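PDB 5FFN: enzyme subtilase SubTY from Bacillus sp. TY145 from Bacillus sp., which probably hydrolyses peptide bonds in proteins as a calcium-binding serine endopeptidase of the subtilisin-like (subtilase) family. Local coordinates for residues S41-A49 against L81-V91; L280-I289 against S303-K311. All blocks are in the same frame, centred on the assembly; numbering follows the deposited sequence.

Contact 1: S41-A49 against L81-V91; sequences SHLDLAGSA and LAHGGSNGQGV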
# COMPACT_ATOMS: atom_id res chain seq x y z
N SER A 41 -11.60 16.65 3.53
CA SER A 41 -11.88 18.04 3.16
C SER A 41 -10.71 18.69 2.44
O SER A 41 -10.73 19.89 2.15
CB SER A 41 -12.23 18.85 4.43
OG SER A 41 -13.52 18.48 4.88
N HIS A 42 -9.67 17.91 2.13
CA HIS A 42 -8.63 18.40 1.25
C HIS A 42 -9.34 18.80 -0.06
O HIS A 42 -10.30 18.14 -0.49
CB HIS A 42 -7.61 17.30 0.99
CG HIS A 42 -6.34 17.76 0.37
ND1 HIS A 42 -6.27 18.24 -0.92
CD2 HIS A 42 -5.08 17.79 0.85
CE1 HIS A 42 -5.03 18.56 -1.19
NE2 HIS A 42 -4.27 18.26 -0.15
N LEU A 43 -8.87 19.88 -0.67
CA LEU A 43 -9.48 20.41 -1.89
C LEU A 43 -9.51 19.38 -3.02
O LEU A 43 -10.45 19.32 -3.78
CB LEU A 43 -8.74 21.64 -2.35
CG LEU A 43 -9.12 22.94 -1.63
CD1 LEU A 43 -8.23 24.03 -2.11
CD2 LEU A 43 -10.56 23.28 -1.88
N ASP A 44 -8.49 18.53 -3.06
CA ASP A 44 -8.41 17.50 -4.10
C ASP A 44 -9.15 16.21 -3.76
O ASP A 44 -9.24 15.33 -4.60
CB ASP A 44 -6.94 17.25 -4.44
CG ASP A 44 -6.23 18.49 -4.93
OD1 ASP A 44 -6.90 19.47 -5.36
OD2 ASP A 44 -4.99 18.51 -4.91
N LEU A 45 -9.68 16.10 -2.54
CA LEU A 45 -10.52 14.98 -2.17
C LEU A 45 -11.98 15.33 -1.91
O LEU A 45 -12.81 14.45 -1.72
CB LEU A 45 -9.91 14.29 -0.91
CG LEU A 45 -8.47 13.81 -1.02
CD1 LEU A 45 -8.06 13.14 0.29
CD2 LEU A 45 -8.28 12.82 -2.19
N ALA A 46 -12.32 16.62 -1.92
CA ALA A 46 -13.61 17.06 -1.48
C ALA A 46 -14.70 16.40 -2.26
O ALA A 46 -14.63 16.31 -3.48
CB ALA A 46 -13.71 18.59 -1.57
N GLY A 47 -15.70 15.91 -1.53
CA GLY A 47 -16.88 15.29 -2.11
C GLY A 47 -16.69 13.84 -2.52
O GLY A 47 -17.66 13.16 -2.93
N SER A 48 -15.49 13.32 -2.35
CA SER A 48 -15.23 11.92 -2.72
C SER A 48 -15.61 10.93 -1.64
O SER A 48 -16.00 9.80 -1.95
CB SER A 48 -13.76 11.71 -3.12
OG SER A 48 -12.85 11.96 -2.05
N ALA A 49 -15.55 11.34 -0.38
CA ALA A 49 -15.80 10.42 0.74
C ALA A 49 -17.27 10.11 0.90
O ALA A 49 -18.04 10.98 1.33
CB ALA A 49 -15.23 10.98 2.03
N LEU A 81 -7.26 8.57 -5.97
CA LEU A 81 -8.41 9.27 -6.51
C LEU A 81 -8.45 10.79 -6.37
O LEU A 81 -9.53 11.34 -6.54
CB LEU A 81 -9.71 8.61 -6.04
CG LEU A 81 -9.88 8.29 -4.54
CD1 LEU A 81 -9.86 9.56 -3.67
CD2 LEU A 81 -11.15 7.53 -4.29
N ALA A 82 -7.33 11.45 -6.09
CA ALA A 82 -7.37 12.94 -6.06
C ALA A 82 -7.84 13.43 -7.45
O ALA A 82 -7.49 12.85 -8.51
CB ALA A 82 -6.04 13.53 -5.72
N HIS A 83 -8.65 14.50 -7.43
CA HIS A 83 -9.38 14.90 -8.63
C HIS A 83 -9.08 16.35 -9.12
O HIS A 83 -9.83 16.87 -9.92
CB HIS A 83 -10.88 14.67 -8.42
CG HIS A 83 -11.44 15.34 -7.20
ND1 HIS A 83 -11.13 16.65 -6.88
CD2 HIS A 83 -12.27 14.90 -6.24
CE1 HIS A 83 -11.76 16.98 -5.77
NE2 HIS A 83 -12.45 15.93 -5.35
N GLY A 84 -7.98 16.92 -8.65
CA GLY A 84 -7.47 18.22 -9.07
C GLY A 84 -8.18 19.42 -8.42
O GLY A 84 -7.78 20.56 -8.66
N GLY A 85 -9.21 19.16 -7.63
CA GLY A 85 -9.93 20.20 -6.91
C GLY A 85 -10.95 20.91 -7.77
O GLY A 85 -10.92 20.83 -9.00
N SER A 86 -11.87 21.61 -7.11
CA SER A 86 -13.00 22.24 -7.79
C SER A 86 -12.53 23.16 -8.90
O SER A 86 -13.17 23.24 -9.95
CB SER A 86 -13.85 23.07 -6.82
OG SER A 86 -13.06 24.18 -6.39
N ASN A 87 -11.44 23.87 -8.68
CA ASN A 87 -10.93 24.78 -9.69
C ASN A 87 -9.91 24.13 -10.65
O ASN A 87 -9.30 24.83 -11.48
CB ASN A 87 -10.35 26.03 -9.02
CG ASN A 87 -8.92 25.85 -8.54
OD1 ASN A 87 -8.48 24.72 -8.26
ND2 ASN A 87 -8.17 26.97 -8.44
N GLY A 88 -9.68 22.82 -10.53
CA GLY A 88 -8.83 22.09 -11.48
C GLY A 88 -7.34 22.27 -11.39
O GLY A 88 -6.61 21.81 -12.27
N GLN A 89 -6.84 22.90 -10.33
CA GLN A 89 -5.41 23.16 -10.23
C GLN A 89 -4.65 22.19 -9.27
O GLN A 89 -3.43 22.26 -9.10
CB GLN A 89 -5.18 24.64 -9.81
CG GLN A 89 -3.71 25.05 -9.80
CD GLN A 89 -3.37 26.56 -10.08
OE1 GLN A 89 -3.82 27.50 -9.39
NE2 GLN A 89 -2.47 26.76 -11.03
N GLY A 90 -5.39 21.25 -8.67
CA GLY A 90 -4.81 20.33 -7.69
C GLY A 90 -4.14 19.13 -8.31
O GLY A 90 -3.89 19.08 -9.53
N VAL A 91 -3.80 18.18 -7.44
CA VAL A 91 -3.13 16.94 -7.87
C VAL A 91 -4.20 15.96 -8.33
O VAL A 91 -5.35 16.00 -7.87
CB VAL A 91 -2.20 16.37 -6.75
CG1 VAL A 91 -3.00 15.62 -5.70
CG2 VAL A 91 -1.10 15.51 -7.33
O HOH W 1 -12.08 21.40 -4.43
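H83 lies flat against the backbone of the 41-49 loop, and round it two loops of the subtilisin-type alpha/beta fold interlock: one leads from strand 29-35 to strand 49-54, the other runs from helix 72-81 on toward strand 99-104. The carbonyl O of D44 sits over the centre of the imidazole face, 3.1 Å above its plane, while the same oxygen accepts from H83 N at 3.0 Å. With chi1 at 55°, CG of H83 is tucked between its own backbone N and carbonyl carbon, which folds the ring back against the D44 carbonyl. Both ring nitrogens are engaged: NE2 donates to A46 O (2.9 Å, 153° at the hydrogen), and ND1 accepts from G85 N almost exactly in the ring plane, an arrangement that fixes the ring's rotation.

The carboxylate of D44 crosses to the second loop. With CG anti to the carbonyl carbon (chi1 -59°), it reaches over the chain at G85 and G90, where a side chain on either residue would collide with OD1. OD2 is gripped twice, by V91 N at 2.8 Å, coming from above the carboxylate plane, and by the hydroxyl of Y244. On the apolar side, L45 and L81 cross at about a right angle, CD2 to CD1 at 3.9 Å. At the outer margin a water donates to L43 O and accepts from S86 N, each at 2.7 Å.

Contact 2: L280-I289 against S303-K311; sequences LQNRAKVYDI and SGFGYPRVK. With CA (calcium ion), chain D.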
# COMPACT_ATOMS: atom_id res chain seq x y z
N LEU A 280 -5.74 -7.34 -14.16
CA LEU A 280 -4.51 -6.73 -13.60
C LEU A 280 -3.27 -7.60 -13.88
O LEU A 280 -2.20 -7.10 -14.27
CB LEU A 280 -4.63 -6.41 -12.10
CG LEU A 280 -5.56 -5.27 -11.69
CD1 LEU A 280 -5.77 -5.31 -10.14
CD2 LEU A 280 -5.01 -3.92 -12.15
N GLN A 281 -3.41 -8.90 -13.67
CA GLN A 281 -2.36 -9.83 -13.94
C GLN A 281 -2.00 -9.82 -15.44
O GLN A 281 -0.83 -9.81 -15.79
CB GLN A 281 -2.78 -11.21 -13.47
CG GLN A 281 -2.99 -11.30 -11.95
CD GLN A 281 -3.57 -12.65 -11.52
OE1 GLN A 281 -3.90 -13.45 -12.39
NE2 GLN A 281 -3.76 -12.87 -10.20
N ASN A 282 -3.03 -9.83 -16.32
CA ASN A 282 -2.80 -9.88 -17.78
C ASN A 282 -2.03 -8.63 -18.21
O ASN A 282 -1.05 -8.72 -18.94
CB ASN A 282 -4.12 -9.93 -18.57
CG ASN A 282 -4.91 -11.21 -18.35
OD1 ASN A 282 -4.36 -12.26 -17.96
ND2 ASN A 282 -6.18 -11.14 -18.62
N ARG A 283 -2.46 -7.49 -17.69
CA ARG A 283 -1.81 -6.20 -18.00
C ARG A 283 -0.38 -6.18 -17.48
O ARG A 283 0.52 -5.62 -18.13
CB ARG A 283 -2.60 -5.05 -17.40
CG ARG A 283 -3.91 -4.73 -18.19
CD ARG A 283 -4.62 -3.59 -17.55
NE ARG A 283 -5.90 -3.29 -18.21
CZ ARG A 283 -6.40 -2.07 -18.41
NH1 ARG A 283 -5.73 -0.98 -18.08
NH2 ARG A 283 -7.59 -1.92 -18.95
N ALA A 284 -0.16 -6.76 -16.30
CA ALA A 284 1.18 -6.78 -15.70
C ALA A 284 2.16 -7.43 -16.67
O ALA A 284 3.30 -6.99 -16.85
CB ALA A 284 1.15 -7.54 -14.34
N LYS A 285 1.69 -8.49 -17.30
CA LYS A 285 2.52 -9.31 -18.17
C LYS A 285 2.91 -8.58 -19.43
O LYS A 285 3.88 -8.96 -20.05
CB LYS A 285 1.81 -10.63 -18.50
CG LYS A 285 1.60 -11.57 -17.32
CD LYS A 285 0.78 -12.73 -17.77
CE LYS A 285 0.25 -13.58 -16.70
NZ LYS A 285 -0.36 -14.83 -17.37
N VAL A 286 2.14 -7.56 -19.82
CA VAL A 286 2.47 -6.74 -20.96
C VAL A 286 3.79 -6.00 -20.68
O VAL A 286 4.59 -5.82 -21.61
CB VAL A 286 1.36 -5.75 -21.33
CG1 VAL A 286 1.74 -4.89 -22.55
CG2 VAL A 286 0.07 -6.58 -21.64
N TYR A 287 3.98 -5.59 -19.41
CA TYR A 287 5.17 -4.87 -18.98
C TYR A 287 5.96 -5.69 -17.97
O TYR A 287 5.96 -5.43 -16.77
CB TYR A 287 4.80 -3.48 -18.47
CG TYR A 287 4.18 -2.65 -19.55
CD1 TYR A 287 4.97 -2.07 -20.53
CD2 TYR A 287 2.78 -2.53 -19.68
CE1 TYR A 287 4.43 -1.35 -21.55
CE2 TYR A 287 2.24 -1.79 -20.72
CZ TYR A 287 3.08 -1.20 -21.65
OH TYR A 287 2.62 -0.47 -22.70
N ASP A 288 6.62 -6.72 -18.48
CA ASP A 288 7.54 -7.53 -17.73
C ASP A 288 8.60 -6.61 -17.08
O ASP A 288 9.12 -5.73 -17.75
CB ASP A 288 8.21 -8.54 -18.67
CG ASP A 288 9.04 -9.61 -17.94
OD1 ASP A 288 9.00 -9.72 -16.69
OD2 ASP A 288 9.75 -10.39 -18.65
N ILE A 289 8.86 -6.74 -15.79
CA ILE A 289 9.93 -5.94 -15.13
C ILE A 289 11.17 -6.80 -14.98
O ILE A 289 11.12 -7.96 -14.53
CB ILE A 289 9.43 -5.35 -13.77
CG1 ILE A 289 8.25 -4.39 -14.00
CG2 ILE A 289 10.56 -4.72 -12.93
CD1 ILE A 289 8.61 -2.95 -14.60
N SER A 303 9.36 -8.44 -8.72
CA SER A 303 8.35 -7.63 -9.36
C SER A 303 7.04 -8.39 -9.68
O SER A 303 6.13 -7.79 -10.20
CB SER A 303 8.92 -7.05 -10.65
OG SER A 303 9.16 -8.07 -11.63
N GLY A 304 7.00 -9.68 -9.39
CA GLY A 304 5.84 -10.49 -9.72
C GLY A 304 5.64 -10.58 -11.22
O GLY A 304 6.58 -10.79 -11.98
N PHE A 305 4.38 -10.45 -11.64
CA PHE A 305 3.99 -10.65 -13.00
C PHE A 305 4.40 -9.49 -13.90
O PHE A 305 4.46 -9.65 -15.11
CB PHE A 305 2.47 -10.81 -13.16
CG PHE A 305 1.88 -12.09 -12.58
CD1 PHE A 305 2.55 -12.89 -11.66
CD2 PHE A 305 0.56 -12.44 -12.91
CE1 PHE A 305 1.96 -14.05 -11.10
CE2 PHE A 305 -0.03 -13.59 -12.37
CZ PHE A 305 0.65 -14.38 -11.47
N GLY A 306 4.71 -8.35 -13.30
CA GLY A 306 5.10 -7.19 -14.07
C GLY A 306 4.41 -5.95 -13.55
O GLY A 306 3.98 -5.86 -12.39
N TYR A 307 4.31 -4.99 -14.45
CA TYR A 307 3.79 -3.66 -14.16
C TYR A 307 2.50 -3.36 -14.93
O TYR A 307 2.56 -2.98 -16.11
CB TYR A 307 4.90 -2.66 -14.51
CG TYR A 307 4.58 -1.18 -14.34
CD1 TYR A 307 3.47 -0.74 -13.59
CD2 TYR A 307 5.43 -0.20 -14.91
CE1 TYR A 307 3.18 0.61 -13.44
CE2 TYR A 307 5.17 1.16 -14.74
CZ TYR A 307 4.04 1.57 -13.98
OH TYR A 307 3.71 2.90 -13.81
N PRO A 308 1.33 -3.48 -14.27
CA PRO A 308 0.06 -3.22 -14.98
C PRO A 308 -0.15 -1.71 -15.17
O PRO A 308 0.04 -0.89 -14.23
CB PRO A 308 -1.00 -3.79 -14.05
CG PRO A 308 -0.38 -3.58 -12.64
CD PRO A 308 1.10 -3.74 -12.84
N ARG A 309 -0.54 -1.34 -16.37
CA ARG A 309 -0.70 0.05 -16.74
C ARG A 309 -2.01 0.34 -17.45
O ARG A 309 -2.75 -0.57 -17.85
CB ARG A 309 0.51 0.45 -17.59
CG ARG A 309 1.85 0.17 -16.96
CD ARG A 309 3.05 0.43 -17.86
NE ARG A 309 3.47 1.83 -17.88
CZ ARG A 309 4.54 2.24 -18.57
NH1 ARG A 309 5.24 1.37 -19.29
NH2 ARG A 309 4.95 3.50 -18.52
N VAL A 310 -2.29 1.62 -17.67
CA VAL A 310 -3.49 2.03 -18.43
C VAL A 310 -3.41 1.53 -19.86
O VAL A 310 -4.40 1.09 -20.44
CB VAL A 310 -3.67 3.59 -18.37
CG1 VAL A 310 -4.81 4.07 -19.27
CG2 VAL A 310 -3.95 4.01 -16.94
N LYS A 311 -2.22 1.66 -20.42
CA LYS A 311 -1.92 1.12 -21.75
C LYS A 311 -0.44 0.77 -21.84
O LYS A 311 0.34 1.14 -20.95
CB LYS A 311 -2.28 2.16 -22.81
CG LYS A 311 -1.65 3.54 -22.61
CD LYS A 311 -1.92 4.43 -23.84
CE LYS A 311 -1.00 5.63 -23.86
NZ LYS A 311 -1.45 6.64 -24.87
OXT LYS A 311 0.01 0.11 -22.80
CA CA D . 10.05 -10.05 -14.56
O HOH W 2 -0.37 -3.01 -18.84
O HOH W 3 6.41 -10.90 -16.46
O HOH W 4 7.98 -9.07 -13.81
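The last turns of helix 273-286 pack against the C-terminal tail, A284 CA lying 3.8 Å from P308 CA. A type II' turn, S303 to G306, brings the tail in, and Y307 N donates to Y287 O (2.9 Å, 153°) and, weakly, to A284 O. G306 fits because any CB would run into both carbonyls.

P308 CB rests on L280 O; F305 lies obliquely against Q281, CD2 to CB 3.6 Å. R283, extended from CG to NE, places NH1 on R309 O at 3.0 Å. In this subtilisin-type fold, the chain leaving helix 273-286 supplies part of a calcium site: D288 OD1 and I289 O bind the ion, G296, G298 and D300 add ligands, and a bound water links it to S303 OG.

Y287 carries the tail's end, its hydroxyl donating to K311 OXT at 2.7 Å. R309, bent at chi3 (84°), lays CD over one ring face, its CZ 4.7 Å from the centroid in a cation-pi contact, guanidinium and ring planes 73° apart; S13 also holds the guanidinium. With an alanine here, the terminal carboxylate would probably lose its hydroxyl donor and R309 its aromatic platform. V286 CG1 covers the opposite face.

In the fold
The two contacts illustrate how one fold pins separate chain segments by different means. Their centres lie 28 Å apart, and they share no segment or secondary-structure element. Contact 1, largely buried although well away from the centre of the chain, joins two loops that border strands 49-54 and 99-104 of the main sheet, and relies on backbone carbonyls and amides answered by one imidazole and one carboxylate. Contact 2, only partly buried and nearly twice as large in area, ties a helix end to the C-terminal tail; it combines apolar packing against strand 228-231 with arginine and aromatic contacts and a calcium ion. Glycines sit beside a carboxylate in the first, backbone carbonyls in the second.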